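Local atomic coordinates of xylulokinase (Brucella ovis, PDB entry 5VM1), a protein that probably phosphorylates D-xylulose to D-xylulose 5-phosphate at the expense of ATP, as an FGGY-family carbohydrate kinase. Residues M251-V254 and A259-S262; A59-I64 and R166-G171; E309-I314 and A369-V374; G129-P134 and P348-K353. One frame throughout, in Å; residues are numbered along the deposited sequence.

The four contacts are spread over a single two-domain chain, and no two of them touch. Contact 2 lies in the N-terminal FGGY domain and contact 3 in the C-terminal one, on opposite sides of the chain's centre, with centres about 42 Å apart. Contact 1 sits nearer the middle, where the helix that starts at Asp-243, the predicted proton acceptor, runs into the first strand of the C-terminal domain; the side chains of Phe-260 and Asp-243 are about 9 Å apart. Contact 4 bridges the two domains, its Phe-133 side chain about 8 Å from that of His-88, a predicted substrate-binding residue. Contact 1 is nested inside the loop that contact 4 closes.

Contact 1: residues M251-V254 and A259-S262; sequences MGTV and AFVS
Phe-260 is met from two directions by residues of 251-254. The terminal methyl CE of Met-251 lies over one face of the ring, displaced toward the rim, with CD2 the nearest ring atom at 4.2 Å. At the ring's edge, close to its plane, sits Thr-253 OG1, 3.8 Å from the same CD2; no hydrogen bond joins the segments here. The other branch of the threonine turns to the start of the strand, its methyl CG2 packing 3.7 Å from Ala-259 N. The two branches divide their work because CG2 is opposite the backbone N while OG1 lies beside it (chi1 -45°). Phe-260 has CG between its own N and carbonyl carbon (chi1 75°), which brings the ring over toward the turn.

Behind these side chains, the chain leaves the helix at Gly-252 with positive phi and then makes an inverse gamma turn centred on Thr-253, marked by a weak hydrogen bond of 3.1 Å from Val-254 N to Gly-252 O. The carbonyl O of Thr-253 is hydrogen-bonded to His-289 NE2.

The contact is thus a tight local return from helix 243-251 into strand 259-263. That strand runs between 267-273, whose Phe-270 ring meets Phe-260 with nearly parallel planes, and 399-402, where Val-402 touches Met-251; Ala-248 of the helix packs against both Thr-253 and Phe-260.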
loop_
_atom_site.group_PDB
_atom_site.type_symbol
_atom_site.label_atom_id
_atom_site.label_comp_id
_atom_site.label_asym_id
_atom_site.label_seq_id
_atom_site.Cartn_x
_atom_site.Cartn_y
_atom_site.Cartn_z
ATOM N N MET A 251 -3.459 10.938 -4.345
ATOM C CA MET A 251 -4.835 11.198 -3.960
ATOM C C MET A 251 -5.020 12.479 -3.162
ATOM O O MET A 251 -6.167 12.883 -2.946
ATOM C CB MET A 251 -5.358 10.053 -3.104
ATOM C CG MET A 251 -6.855 9.949 -3.152
ATOM S SD MET A 251 -7.193 8.772 -4.436
ATOM C CE MET A 251 -6.247 7.414 -3.674
ATOM N N GLY A 252 -3.941 13.134 -2.732
ATOM C CA GLY A 252 -4.057 14.276 -1.846
ATOM C C GLY A 252 -4.232 13.922 -0.386
ATOM O O GLY A 252 -4.593 14.799 0.413
ATOM N N THR A 253 -3.983 12.672 -0.001
ATOM C CA THR A 253 -4.158 12.257 1.386
ATOM C C THR A 253 -2.848 12.450 2.158
ATOM O O THR A 253 -2.101 11.517 2.429
ATOM C CB THR A 253 -4.629 10.816 1.439
ATOM O OG1 THR A 253 -5.669 10.642 0.483
ATOM C CG2 THR A 253 -5.156 10.509 2.806
ATOM N N VAL A 254 -2.562 13.708 2.485
ATOM C CA VAL A 254 -1.312 14.051 3.151
ATOM C C VAL A 254 -1.535 14.933 4.384
ATOM O O VAL A 254 -0.626 15.099 5.206
ATOM C CB VAL A 254 -0.352 14.720 2.153
ATOM C CG1 VAL A 254 -0.020 13.776 1.035
ATOM C CG2 VAL A 254 -0.983 15.963 1.592
ATOM N N ALA A 259 -8.217 10.769 4.883
ATOM C CA ALA A 259 -8.114 9.326 4.755
ATOM C C ALA A 259 -8.697 8.838 3.436
ATOM O O ALA A 259 -9.602 9.445 2.860
ATOM C CB ALA A 259 -8.796 8.619 5.937
ATOM N N PHE A 260 -8.147 7.731 2.950
ATOM C CA PHE A 260 -8.769 7.010 1.863
ATOM C C PHE A 260 -8.962 5.556 2.262
ATOM O O PHE A 260 -8.161 4.979 3.000
ATOM C CB PHE A 260 -7.971 7.118 0.549
ATOM C CG PHE A 260 -6.706 6.279 0.494
ATOM C CD1 PHE A 260 -6.757 4.897 0.362
ATOM C CD2 PHE A 260 -5.456 6.893 0.446
ATOM C CE1 PHE A 260 -5.589 4.140 0.283
ATOM C CE2 PHE A 260 -4.284 6.148 0.348
ATOM C CZ PHE A 260 -4.346 4.769 0.261
ATOM N N VAL A 261 -10.022 4.960 1.733
ATOM C CA VAL A 261 -10.287 3.536 1.885
ATOM C C VAL A 261 -10.211 2.897 0.507
ATOM O O VAL A 261 -10.823 3.381 -0.450
ATOM C CB VAL A 261 -11.652 3.258 2.549
ATOM C CG1 VAL A 261 -12.797 3.944 1.795
ATOM C CG2 VAL A 261 -11.873 1.745 2.712
ATOM N N SER A 262 -9.448 1.832 0.411
ATOM C CA SER A 262 -9.203 1.120 -0.833
ATOM C C SER A 262 -9.930 -0.222 -0.795
ATOM O O SER A 262 -9.600 -1.091 0.018
ATOM C CB SER A 262 -7.708 0.926 -1.032
ATOM O OG SER A 262 -7.475 0.052 -2.109
#

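Contact 2: residues A59-I64 and R166-G171; sequences ACRTAI and RLWLTG
Trp-168 packing against Cys-60, Arg-61 and Ile-64 makes this a helix-to-helix contact carried by one large side chain, between helices 53-70 and 161-170 in the N-terminal FGGY domain. The axes of the two segments stay 12.8 Å apart at an angle of 55°, so the indole has to span the gap. It does so with CG opposite the backbone N (chi1 168°). Its benzo end arrives beside Cys-60, whose SG lies at the edge of the ring, near its plane and 3.9 Å from CZ3, a sulfur-aromatic contact. Ile-64 adds a looser touch, CD1 to CH2 of Trp-168 at 4.4 Å.

Arg-61 crosses the indole at a slant, touching it with CG, 3.7 Å from Trp-168 CZ2, and again with its guanidinium end, which turns one face to that same atom, 3.6 Å above the centre of the group. The two planes are 71° apart, so this is no parallel stack. Trp-229 packs on both Ile-64 and Trp-168.

No hydrogen bond crosses between the segments; dispersion and the sulfur-aromatic contact hold the indole, while the arginine's charge is probably balanced by Glu-228, with which its NH1 forms a salt bridge, and its flat face lies against the indole.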
loop_
_atom_site.group_PDB
_atom_site.type_symbol
_atom_site.label_atom_id
_atom_site.label_comp_id
_atom_site.label_asym_id
_atom_site.label_seq_id
_atom_site.Cartn_x
_atom_site.Cartn_y
_atom_site.Cartn_z
ATOM N N ALA A 59 11.268 -4.283 -17.782
ATOM C CA ALA A 59 9.902 -3.767 -17.820
ATOM C C ALA A 59 9.892 -2.245 -17.815
ATOM O O ALA A 59 9.130 -1.610 -18.555
ATOM C CB ALA A 59 9.112 -4.309 -16.624
ATOM N N CYS A 60 10.757 -1.646 -17.007
ATOM C CA CYS A 60 10.854 -0.197 -16.947
ATOM C C CYS A 60 11.409 0.370 -18.255
ATOM O O CYS A 60 10.937 1.406 -18.738
ATOM C CB CYS A 60 11.708 0.181 -15.737
ATOM S SG CYS A 60 11.661 1.903 -15.314
ATOM N N ARG A 61 12.413 -0.294 -18.839
ATOM C CA ARG A 61 12.926 0.120 -20.141
ATOM C C ARG A 61 11.860 0.010 -21.216
ATOM O O ARG A 61 11.808 0.829 -22.144
ATOM C CB ARG A 61 14.133 -0.736 -20.530
ATOM C CG ARG A 61 15.453 -0.284 -19.956
ATOM C CD ARG A 61 16.585 -0.641 -20.887
ATOM N NE ARG A 61 17.620 0.391 -20.904
ATOM C CZ ARG A 61 18.752 0.323 -20.207
ATOM N NH1 ARG A 61 19.647 1.314 -20.284
ATOM N NH2 ARG A 61 18.983 -0.738 -19.432
ATOM N N THR A 62 11.013 -1.011 -21.118
ATOM C CA THR A 62 9.944 -1.189 -22.091
ATOM C C THR A 62 8.979 -0.019 -22.028
ATOM O O THR A 62 8.652 0.589 -23.052
ATOM C CB THR A 62 9.220 -2.517 -21.822
ATOM O OG1 THR A 62 10.015 -3.612 -22.299
ATOM C CG2 THR A 62 7.833 -2.562 -22.469
ATOM N N ALA A 63 8.552 0.341 -20.819
ATOM C CA ALA A 63 7.579 1.419 -20.673
ATOM C C ALA A 63 8.194 2.791 -20.958
ATOM O O ALA A 63 7.526 3.660 -21.524
ATOM C CB ALA A 63 6.954 1.372 -19.275
ATOM N N ILE A 64 9.461 3.014 -20.599
ATOM C CA ILE A 64 10.073 4.313 -20.884
ATOM C C ILE A 64 10.196 4.538 -22.381
ATOM O O ILE A 64 9.721 5.551 -22.905
ATOM C CB ILE A 64 11.449 4.444 -20.216
ATOM C CG1 ILE A 64 11.316 4.657 -18.713
ATOM C CG2 ILE A 64 12.231 5.591 -20.853
ATOM C CD1 ILE A 64 12.656 4.678 -18.023
ATOM N N ARG A 166 16.244 2.965 -8.552
ATOM C CA ARG A 166 16.971 4.223 -8.430
ATOM C C ARG A 166 18.472 4.003 -8.593
ATOM O O ARG A 166 19.187 4.897 -9.070
ATOM C CB ARG A 166 16.667 4.905 -7.087
ATOM C CG ARG A 166 17.397 6.260 -6.877
ATOM C CD ARG A 166 17.803 6.501 -5.427
ATOM N NE ARG A 166 16.666 6.268 -4.538
ATOM C CZ ARG A 166 15.594 7.057 -4.432
ATOM N NH1 ARG A 166 14.618 6.721 -3.593
ATOM N NH2 ARG A 166 15.490 8.175 -5.140
ATOM N N LEU A 167 18.972 2.844 -8.144
ATOM C CA LEU A 167 20.386 2.531 -8.310
ATOM C C LEU A 167 20.735 2.435 -9.781
ATOM O O LEU A 167 21.778 2.934 -10.215
ATOM C CB LEU A 167 20.724 1.215 -7.617
ATOM C CG LEU A 167 22.160 0.708 -7.743
ATOM C CD1 LEU A 167 23.154 1.660 -7.090
ATOM C CD2 LEU A 167 22.274 -0.685 -7.170
ATOM N N TRP A 168 19.856 1.810 -10.566
ATOM C CA TRP A 168 20.015 1.775 -12.015
ATOM C C TRP A 168 19.898 3.178 -12.632
ATOM O O TRP A 168 20.626 3.508 -13.572
ATOM C CB TRP A 168 18.998 0.791 -12.603
ATOM C CG TRP A 168 18.863 0.869 -14.085
ATOM C CD1 TRP A 168 19.820 0.607 -15.001
ATOM C CD2 TRP A 168 17.700 1.300 -14.822
ATOM N NE1 TRP A 168 19.329 0.824 -16.272
ATOM C CE2 TRP A 168 18.031 1.251 -16.188
ATOM C CE3 TRP A 168 16.416 1.716 -14.455
ATOM C CZ2 TRP A 168 17.126 1.595 -17.194
ATOM C CZ3 TRP A 168 15.511 2.056 -15.465
ATOM C CH2 TRP A 168 15.871 1.991 -16.810
ATOM N N LEU A 169 18.970 4.005 -12.135
ATOM C CA LEU A 169 18.730 5.330 -12.710
ATOM C C LEU A 169 19.825 6.333 -12.340
ATOM O O LEU A 169 20.279 7.103 -13.192
ATOM C CB LEU A 169 17.368 5.836 -12.237
ATOM C CG LEU A 169 16.117 5.158 -12.811
ATOM C CD1 LEU A 169 14.861 5.669 -12.107
ATOM C CD2 LEU A 169 16.035 5.443 -14.305
ATOM N N THR A 170 20.260 6.346 -11.074
ATOM C CA THR A 170 21.139 7.390 -10.562
ATOM C C THR A 170 22.517 6.906 -10.163
ATOM O O THR A 170 23.426 7.730 -10.057
ATOM C CB THR A 170 20.547 8.066 -9.310
ATOM O OG1 THR A 170 20.600 7.149 -8.207
ATOM C CG2 THR A 170 19.130 8.537 -9.542
ATOM N N GLY A 171 22.689 5.625 -9.880
ATOM C CA GLY A 171 23.964 5.154 -9.387
ATOM C C GLY A 171 24.221 5.396 -7.919
ATOM O O GLY A 171 25.355 5.181 -7.467
#

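Contact 3: residues E309-I314 and A369-V374; sequences EWYSKI and ALTQAV
Tyr-311 carries most of the contact in an antiparallel helix pair, packing on Leu-370, Thr-371 and Val-374 between helices 305-315 and 367-390 of the C-terminal FGGY domain. The segment axes pass 10.8 Å apart with a crossing angle of 164°. With CG opposite the backbone N (chi1 176°), the phenol reaches straight across to the first turns of the longer helix. There Leu-370 CB lies beside the phenol's OH and CZ, with CZ of Tyr-311 at 3.6 Å, and Leu-370 CD2 lies farther along near CE1. Thr-371 OG1 lies at the ring's edge, near its plane, with CE2 the nearest ring atom. Nearer the root of the tyrosine, Val-374 CG2 is 4.3 Å from CG. Leu-322 of helix 319-326 touches both Tyr-311 and Thr-371, and Phe-358 lies against Leu-370 and Val-374.

Nothing hydrogen-bonds directly between the two segments. The polar ends are served just before the second one: Tyr-311 OH and Thr-371 OG1 both hydrogen-bond to the carbonyl O of Arg-367, in the first turn of that helix. One backbone acceptor therefore serves two buried hydroxyls and ties Tyr-311 OH to the start of helix 367-390, while the apolar part of the ring does the packing.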
loop_
_atom_site.group_PDB
_atom_site.type_symbol
_atom_site.label_atom_id
_atom_site.label_comp_id
_atom_site.label_asym_id
_atom_site.label_seq_id
_atom_site.Cartn_x
_atom_site.Cartn_y
_atom_site.Cartn_z
ATOM N N GLU A 309 -15.301 -11.775 -4.260
ATOM C CA GLU A 309 -14.861 -12.765 -5.240
ATOM C C GLU A 309 -15.096 -14.173 -4.714
ATOM O O GLU A 309 -15.607 -15.036 -5.433
ATOM C CB GLU A 309 -13.379 -12.562 -5.589
ATOM C CG GLU A 309 -13.107 -11.796 -6.867
ATOM C CD GLU A 309 -11.895 -10.854 -6.741
ATOM O OE1 GLU A 309 -10.846 -11.294 -6.201
ATOM O OE2 GLU A 309 -12.003 -9.673 -7.171
ATOM N N TRP A 310 -14.731 -14.426 -3.452
ATOM C CA TRP A 310 -14.936 -15.759 -2.904
ATOM C C TRP A 310 -16.402 -16.173 -3.004
ATOM O O TRP A 310 -16.717 -17.250 -3.530
ATOM C CB TRP A 310 -14.471 -15.842 -1.449
ATOM C CG TRP A 310 -14.900 -17.178 -0.854
ATOM C CD1 TRP A 310 -14.291 -18.386 -1.036
ATOM C CD2 TRP A 310 -16.040 -17.427 -0.015
ATOM N NE1 TRP A 310 -14.983 -19.374 -0.374
ATOM C CE2 TRP A 310 -16.057 -18.819 0.261
ATOM C CE3 TRP A 310 -17.045 -16.613 0.531
ATOM C CZ2 TRP A 310 -17.043 -19.423 1.067
ATOM C CZ3 TRP A 310 -18.022 -17.209 1.337
ATOM C CH2 TRP A 310 -18.012 -18.608 1.596
ATOM N N TYR A 311 -17.320 -15.302 -2.554
ATOM C CA TYR A 311 -18.739 -15.642 -2.574
ATOM C C TYR A 311 -19.255 -15.846 -3.997
ATOM O O TYR A 311 -20.097 -16.728 -4.242
ATOM C CB TYR A 311 -19.539 -14.574 -1.842
ATOM C CG TYR A 311 -21.033 -14.787 -1.882
ATOM C CD1 TYR A 311 -21.625 -15.887 -1.264
ATOM C CD2 TYR A 311 -21.860 -13.865 -2.505
ATOM C CE1 TYR A 311 -23.007 -16.065 -1.307
ATOM C CE2 TYR A 311 -23.215 -14.037 -2.559
ATOM C CZ TYR A 311 -23.792 -15.127 -1.967
ATOM O OH TYR A 311 -25.162 -15.257 -2.046
ATOM N N SER A 312 -18.760 -15.048 -4.950
ATOM C CA SER A 312 -19.216 -15.190 -6.329
ATOM C C SER A 312 -18.797 -16.533 -6.915
ATOM O O SER A 312 -19.598 -17.187 -7.600
ATOM C CB SER A 312 -18.709 -14.039 -7.192
ATOM O OG SER A 312 -17.312 -14.038 -7.239
ATOM N N LYS A 313 -17.577 -16.999 -6.616
ATOM C CA LYS A 313 -17.191 -18.321 -7.109
ATOM C C LYS A 313 -18.090 -19.405 -6.516
ATOM O O LYS A 313 -18.449 -20.367 -7.217
ATOM C CB LYS A 313 -15.717 -18.611 -6.802
ATOM C CG LYS A 313 -14.723 -17.592 -7.401
ATOM C CD LYS A 313 -13.267 -17.854 -6.952
ATOM C CE LYS A 313 -12.225 -17.535 -8.047
ATOM N NZ LYS A 313 -11.638 -16.152 -8.010
ATOM N N ILE A 314 -18.524 -19.233 -5.260
ATOM C CA ILE A 314 -19.465 -20.188 -4.674
ATOM C C ILE A 314 -20.764 -20.196 -5.465
ATOM O O ILE A 314 -21.145 -21.213 -6.051
ATOM C CB ILE A 314 -19.728 -19.857 -3.194
ATOM C CG1 ILE A 314 -18.459 -20.046 -2.330
ATOM C CG2 ILE A 314 -20.955 -20.633 -2.682
ATOM C CD1 ILE A 314 -17.911 -21.459 -2.311
ATOM N N ALA A 369 -29.515 -11.631 -0.612
ATOM C CA ALA A 369 -29.403 -11.287 0.800
ATOM C C ALA A 369 -28.016 -11.616 1.327
ATOM O O ALA A 369 -27.488 -10.891 2.170
ATOM C CB ALA A 369 -30.473 -12.005 1.619
ATOM N N LEU A 370 -27.395 -12.679 0.817
ATOM C CA LEU A 370 -26.063 -13.027 1.297
ATOM C C LEU A 370 -25.005 -12.116 0.686
ATOM O O LEU A 370 -24.078 -11.699 1.385
ATOM C CB LEU A 370 -25.757 -14.497 1.006
ATOM C CG LEU A 370 -26.076 -15.427 2.164
ATOM C CD1 LEU A 370 -27.528 -15.374 2.497
ATOM C CD2 LEU A 370 -25.685 -16.824 1.785
ATOM N N THR A 371 -25.146 -11.773 -0.603
ATOM C CA THR A 371 -24.353 -10.693 -1.192
ATOM C C THR A 371 -24.386 -9.438 -0.318
ATOM O O THR A 371 -23.332 -8.888 0.031
ATOM C CB THR A 371 -24.862 -10.372 -2.600
ATOM O OG1 THR A 371 -24.641 -11.489 -3.456
ATOM C CG2 THR A 371 -24.174 -9.125 -3.190
ATOM N N GLN A 372 -25.594 -8.995 0.070
ATOM C CA GLN A 372 -25.740 -7.830 0.943
ATOM C C GLN A 372 -24.962 -7.992 2.248
ATOM O O GLN A 372 -24.263 -7.069 2.680
ATOM C CB GLN A 372 -27.209 -7.601 1.235
ATOM C CG GLN A 372 -27.539 -6.350 1.971
ATOM C CD GLN A 372 -29.015 -6.331 2.321
ATOM O OE1 GLN A 372 -29.869 -6.623 1.478
ATOM N NE2 GLN A 372 -29.321 -6.039 3.575
ATOM N N ALA A 373 -25.041 -9.165 2.871
ATOM C CA ALA A 373 -24.343 -9.365 4.136
ATOM C C ALA A 373 -22.826 -9.355 3.944
ATOM O O ALA A 373 -22.089 -9.004 4.874
ATOM C CB ALA A 373 -24.809 -10.665 4.787
ATOM N N VAL A 374 -22.343 -9.772 2.768
ATOM C CA VAL A 374 -20.909 -9.707 2.489
ATOM C C VAL A 374 -20.450 -8.257 2.419
ATOM O O VAL A 374 -19.418 -7.896 2.989
ATOM C CB VAL A 374 -20.553 -10.465 1.190
ATOM C CG1 VAL A 374 -19.067 -10.217 0.795
ATOM C CG2 VAL A 374 -20.860 -11.959 1.315
#

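Contact 4: residues G129-P134 and P348-K353; sequences GNIVFP and PYNDAK
Asn-350 reaches across to Ile-131 and Phe-133, and its atoms meet them in turn. CG stands opposite the backbone N (chi1 -174°), which extends the side chain toward the loop 129-134. CB comes first, 4.1 Å from the methyl CD1 of Ile-131. One bond out, CG is 3.9 Å from the same methyl and also nears Phe-133 CZ. At the tip the amide divides: ND2 lies 3.5 Å from Ile-131 CD1, whereas OD1 approaches the rim of the Phe-133 ring, 3.5 Å from CE1 and 3.6 Å from CZ. The oxygen is near the ring's plane, and the amide is turned 77° against the ring; as modelled, the oxygen faces the C-H edge, an arrangement that would be mildly favourable. No hydrogen bond forms between the segments. Within the first loop, Ile-131 CG2 lies over one face of the Phe-133 ring, toward its rim and 3.4 Å above it, so a single isoleucine meets the asparagine with one branch and backs the phenylalanine with the other. Arg-346 makes a cation-pi contact with Phe-133.

The contact joins the loop between helices 122-128 and 137-147, in the N-terminal domain, to the loop leading to strand 357-359 in the C-terminal one. Ala-283 touches Ile-131 and Asn-350 alike, and Asn-130 OD1 hydrogen-bonds to Ala-286 N on strand 285-288. Helix 112-120 holds the first loop through Asp-119, hydrogen-bonded to Val-132 N; helix 470-488 lies beside the second, its Tyr-484 hydrogen-bonding to Asp-351 and stacking on Tyr-349.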
loop_
_atom_site.group_PDB
_atom_site.type_symbol
_atom_site.label_atom_id
_atom_site.label_comp_id
_atom_site.label_asym_id
_atom_site.label_seq_id
_atom_site.Cartn_x
_atom_site.Cartn_y
_atom_site.Cartn_z
ATOM N N GLY A 129 7.169 0.733 15.847
ATOM C CA GLY A 129 5.740 0.954 16.014
ATOM C C GLY A 129 4.836 -0.019 15.280
ATOM O O GLY A 129 3.629 0.226 15.196
ATOM N N ASN A 130 5.369 -1.121 14.749
ATOM C CA ASN A 130 4.591 -2.046 13.937
ATOM C C ASN A 130 4.862 -3.493 14.338
ATOM O O ASN A 130 5.920 -3.840 14.877
ATOM C CB ASN A 130 4.885 -1.878 12.427
ATOM C CG ASN A 130 4.561 -0.476 11.916
ATOM O OD1 ASN A 130 3.405 -0.142 11.703
ATOM N ND2 ASN A 130 5.604 0.338 11.670
ATOM N N ILE A 131 3.882 -4.344 14.048
ATOM C CA ILE A 131 4.084 -5.781 14.110
ATOM C C ILE A 131 5.100 -6.193 13.048
ATOM O O ILE A 131 5.162 -5.605 11.959
ATOM C CB ILE A 131 2.733 -6.488 13.899
ATOM C CG1 ILE A 131 1.793 -6.217 15.077
ATOM C CG2 ILE A 131 2.924 -7.992 13.649
ATOM C CD1 ILE A 131 0.358 -6.674 14.849
ATOM N N VAL A 132 5.920 -7.193 13.367
ATOM C CA VAL A 132 6.880 -7.744 12.412
ATOM C C VAL A 132 6.186 -8.904 11.700
ATOM O O VAL A 132 6.095 -10.018 12.223
ATOM C CB VAL A 132 8.180 -8.190 13.085
ATOM C CG1 VAL A 132 9.261 -8.469 12.047
ATOM C CG2 VAL A 132 8.644 -7.165 14.095
ATOM N N PHE A 133 5.660 -8.632 10.520
ATOM C CA PHE A 133 5.109 -9.690 9.690
ATOM C C PHE A 133 6.179 -10.303 8.790
ATOM O O PHE A 133 7.220 -9.684 8.521
ATOM C CB PHE A 133 3.954 -9.152 8.859
ATOM C CG PHE A 133 2.735 -8.876 9.657
ATOM C CD1 PHE A 133 1.930 -9.922 10.072
ATOM C CD2 PHE A 133 2.389 -7.576 10.009
ATOM C CE1 PHE A 133 0.800 -9.673 10.817
ATOM C CE2 PHE A 133 1.251 -7.325 10.746
ATOM C CZ PHE A 133 0.459 -8.368 11.154
ATOM N N PRO A 134 5.970 -11.550 8.346
ATOM C CA PRO A 134 6.997 -12.227 7.528
ATOM C C PRO A 134 7.270 -11.566 6.206
ATOM O O PRO A 134 8.307 -11.863 5.599
ATOM C CB PRO A 134 6.412 -13.624 7.312
ATOM C CG PRO A 134 4.981 -13.482 7.539
ATOM C CD PRO A 134 4.765 -12.372 8.521
ATOM N N PRO A 348 -8.351 -5.295 13.626
ATOM C CA PRO A 348 -7.528 -5.012 14.811
ATOM C C PRO A 348 -7.088 -6.207 15.683
ATOM O O PRO A 348 -6.503 -5.982 16.740
ATOM C CB PRO A 348 -8.460 -4.139 15.632
ATOM C CG PRO A 348 -9.792 -4.809 15.404
ATOM C CD PRO A 348 -9.784 -5.299 13.972
ATOM N N TYR A 349 -7.306 -7.447 15.263
ATOM C CA TYR A 349 -7.123 -8.559 16.186
ATOM C C TYR A 349 -5.825 -9.318 15.943
ATOM O O TYR A 349 -5.365 -10.037 16.840
ATOM C CB TYR A 349 -8.300 -9.552 16.065
ATOM C CG TYR A 349 -9.683 -8.948 16.203
ATOM C CD1 TYR A 349 -10.126 -8.400 17.410
ATOM C CD2 TYR A 349 -10.532 -8.877 15.093
ATOM C CE1 TYR A 349 -11.404 -7.828 17.525
ATOM C CE2 TYR A 349 -11.803 -8.315 15.194
ATOM C CZ TYR A 349 -12.233 -7.786 16.415
ATOM O OH TYR A 349 -13.490 -7.220 16.509
ATOM N N ASN A 350 -5.240 -9.172 14.760
ATOM C CA ASN A 350 -4.067 -9.932 14.349
ATOM C C ASN A 350 -4.246 -11.398 14.737
ATOM O O ASN A 350 -3.544 -11.953 15.581
ATOM C CB ASN A 350 -2.782 -9.350 14.939
ATOM C CG ASN A 350 -1.532 -10.043 14.390
ATOM O OD1 ASN A 350 -1.532 -10.551 13.262
ATOM N ND2 ASN A 350 -0.475 -10.084 15.190
ATOM N N ASP A 351 -5.246 -11.999 14.113
ATOM C CA ASP A 351 -5.731 -13.330 14.449
ATOM C C ASP A 351 -5.583 -14.199 13.210
ATOM O O ASP A 351 -6.338 -14.041 12.246
ATOM C CB ASP A 351 -7.192 -13.272 14.905
ATOM C CG ASP A 351 -7.715 -14.616 15.369
ATOM O OD1 ASP A 351 -7.272 -15.664 14.834
ATOM O OD2 ASP A 351 -8.568 -14.626 16.283
ATOM N N ALA A 352 -4.627 -15.134 13.245
ATOM C CA ALA A 352 -4.419 -16.030 12.118
ATOM C C ALA A 352 -5.394 -17.215 12.112
ATOM O O ALA A 352 -5.701 -17.740 11.033
ATOM C CB ALA A 352 -2.978 -16.528 12.130
ATOM N N LYS A 353 -5.972 -17.585 13.265
ATOM C CA LYS A 353 -6.774 -18.805 13.343
ATOM C C LYS A 353 -8.247 -18.564 13.009
ATOM O O LYS A 353 -8.891 -19.461 12.456
ATOM C CB LYS A 353 -6.627 -19.462 14.726
#